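Local coordinates for uncharacterized ATP-binding protein MJ1010 (Methanocaldococcus jannaschii DSM 2661, PDB 3BJO), which is of unknown function but, as a possible ATP-binding protein, probably binds nucleotide, its C-terminal domain being related to helix-turn-helix families, at residues K64-K67 with A68-V71. Sequence-based numbering, arbitrary orientation.
Sequences KIPK and AVYV. With FMT (formic acid), chain B.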
loop_
_atom_site.group_PDB
_atom_site.type_symbol
_atom_site.label_atom_id
_atom_site.label_comp_id
_atom_site.label_asym_id
_atom_site.label_seq_id
_atom_site.Cartn_x
_atom_site.Cartn_y
_atom_site.Cartn_z
ATOM N N LYS A 64 -4.069 1.084 -13.854
ATOM C CA LYS A 64 -3.976 2.471 -13.358
ATOM C C LYS A 64 -2.616 2.863 -12.737
ATOM O O LYS A 64 -2.375 4.021 -12.458
ATOM C CB LYS A 64 -5.103 2.739 -12.337
ATOM C CG LYS A 64 -6.483 2.682 -12.994
ATOM C CD LYS A 64 -7.540 2.953 -11.967
ATOM C CE LYS A 64 -8.877 3.178 -12.623
ATOM N NZ LYS A 64 -9.985 2.874 -11.661
ATOM N N ILE A 65 -1.743 1.894 -12.545
ATOM C CA ILE A 65 -0.521 2.020 -11.735
ATOM C C ILE A 65 0.664 1.339 -12.441
ATOM O O ILE A 65 0.495 0.236 -12.969
ATOM C CB ILE A 65 -0.711 1.314 -10.342
ATOM C CG1 ILE A 65 -1.825 2.004 -9.546
ATOM C CG2 ILE A 65 0.615 1.392 -9.506
ATOM C CD1 ILE A 65 -2.379 1.115 -8.367
ATOM N N PRO A 66 1.837 2.007 -12.501
ATOM C CA PRO A 66 2.959 1.352 -13.132
ATOM C C PRO A 66 3.320 0.086 -12.374
ATOM O O PRO A 66 3.361 0.083 -11.128
ATOM C CB PRO A 66 4.111 2.344 -12.958
ATOM C CG PRO A 66 3.422 3.694 -12.755
ATOM C CD PRO A 66 2.183 3.348 -11.993
ATOM N N LYS A 67 3.635 -0.932 -13.156
ATOM C CA LYS A 67 4.003 -2.212 -12.659
ATOM C C LYS A 67 5.104 -2.085 -11.610
ATOM O O LYS A 67 4.976 -2.671 -10.559
ATOM C CB LYS A 67 4.352 -3.206 -13.788
ATOM C CG LYS A 67 4.711 -4.625 -13.230
ATOM C CD LYS A 67 4.832 -5.672 -14.337
ATOM C CE LYS A 67 5.053 -7.066 -13.725
ATOM N NZ LYS A 67 5.312 -8.079 -14.755
ATOM N N ALA A 68 6.134 -1.279 -11.864
ATOM C CA ALA A 68 7.229 -1.146 -10.896
ATOM C C ALA A 68 6.685 -0.691 -9.567
ATOM O O ALA A 68 7.122 -1.168 -8.533
ATOM C CB ALA A 68 8.254 -0.148 -11.374
ATOM N N VAL A 69 5.725 0.246 -9.617
ATOM C CA VAL A 69 5.108 0.792 -8.387
ATOM C C VAL A 69 4.284 -0.271 -7.656
ATOM O O VAL A 69 4.470 -0.495 -6.461
ATOM C CB VAL A 69 4.239 2.044 -8.656
ATOM C CG1 VAL A 69 3.520 2.469 -7.329
ATOM C CG2 VAL A 69 5.065 3.170 -9.238
ATOM N N TYR A 70 3.382 -0.969 -8.354
ATOM C CA TYR A 70 2.600 -1.939 -7.599
ATOM C C TYR A 70 3.398 -3.186 -7.185
ATOM O O TYR A 70 3.081 -3.805 -6.159
ATOM C CB TYR A 70 1.223 -2.245 -8.245
ATOM C CG TYR A 70 1.219 -3.066 -9.548
ATOM C CD1 TYR A 70 0.838 -2.479 -10.778
ATOM C CD2 TYR A 70 1.534 -4.405 -9.525
ATOM C CE1 TYR A 70 0.804 -3.250 -11.964
ATOM C CE2 TYR A 70 1.507 -5.182 -10.675
ATOM C CZ TYR A 70 1.155 -4.602 -11.881
ATOM O OH TYR A 70 1.177 -5.391 -12.977
ATOM N N VAL A 71 4.396 -3.593 -7.982
ATOM C CA VAL A 71 5.304 -4.685 -7.546
ATOM C C VAL A 71 6.003 -4.326 -6.213
ATOM O O VAL A 71 6.104 -5.161 -5.309
ATOM C CB VAL A 71 6.336 -5.038 -8.605
ATOM C CG1 VAL A 71 7.534 -5.836 -7.994
ATOM C CG2 VAL A 71 5.669 -5.863 -9.714
HETATM C C FMT B . -10.982 0.237 -10.617
HETATM O O1 FMT B . -9.789 0.549 -10.604
HETATM O O2 FMT B . -11.413 -0.844 -10.236
#
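K67 CA sits over one face of the Y70 ring, toward its rim, at the start of helix 67-75, 3.8 Å from the ring centroid in a CH-pi contact. Y70 CG lies between its backbone N and carbonyl carbon (chi1 71°), which turns the large ring back over this first turn, with I65 O at its edge. P66 can take the N-cap position because no helix bond needs an N-H there, and its ring fixes phi; its O accepts Y70 N at 3.0 Å and, weakly, V69 N. V71 N to K67 O (2.8 Å) is nearly straight at 168°. The tight side is apolar: branched, buried I65 and V69 meet CG2 to CB at 3.8 Å, and I65 CG2 also touches Y70 CB. An alanine in place of Y70 would probably leave K67 CA without its aromatic partner and open a gap beside I65 O. At the outer margin, exposed P66 puts CG against V69 CG2, extended K67 passes CG by Y70 OH, and K64 NZ hydrogen-bonds a formic acid molecule, probably from the crystallisation liquor. Inward, I65 and V69 pack on A50 of helix 44-52, while I65 and Y70 touch L88, so the helix start rests on helix 44-52 and strand 87-90.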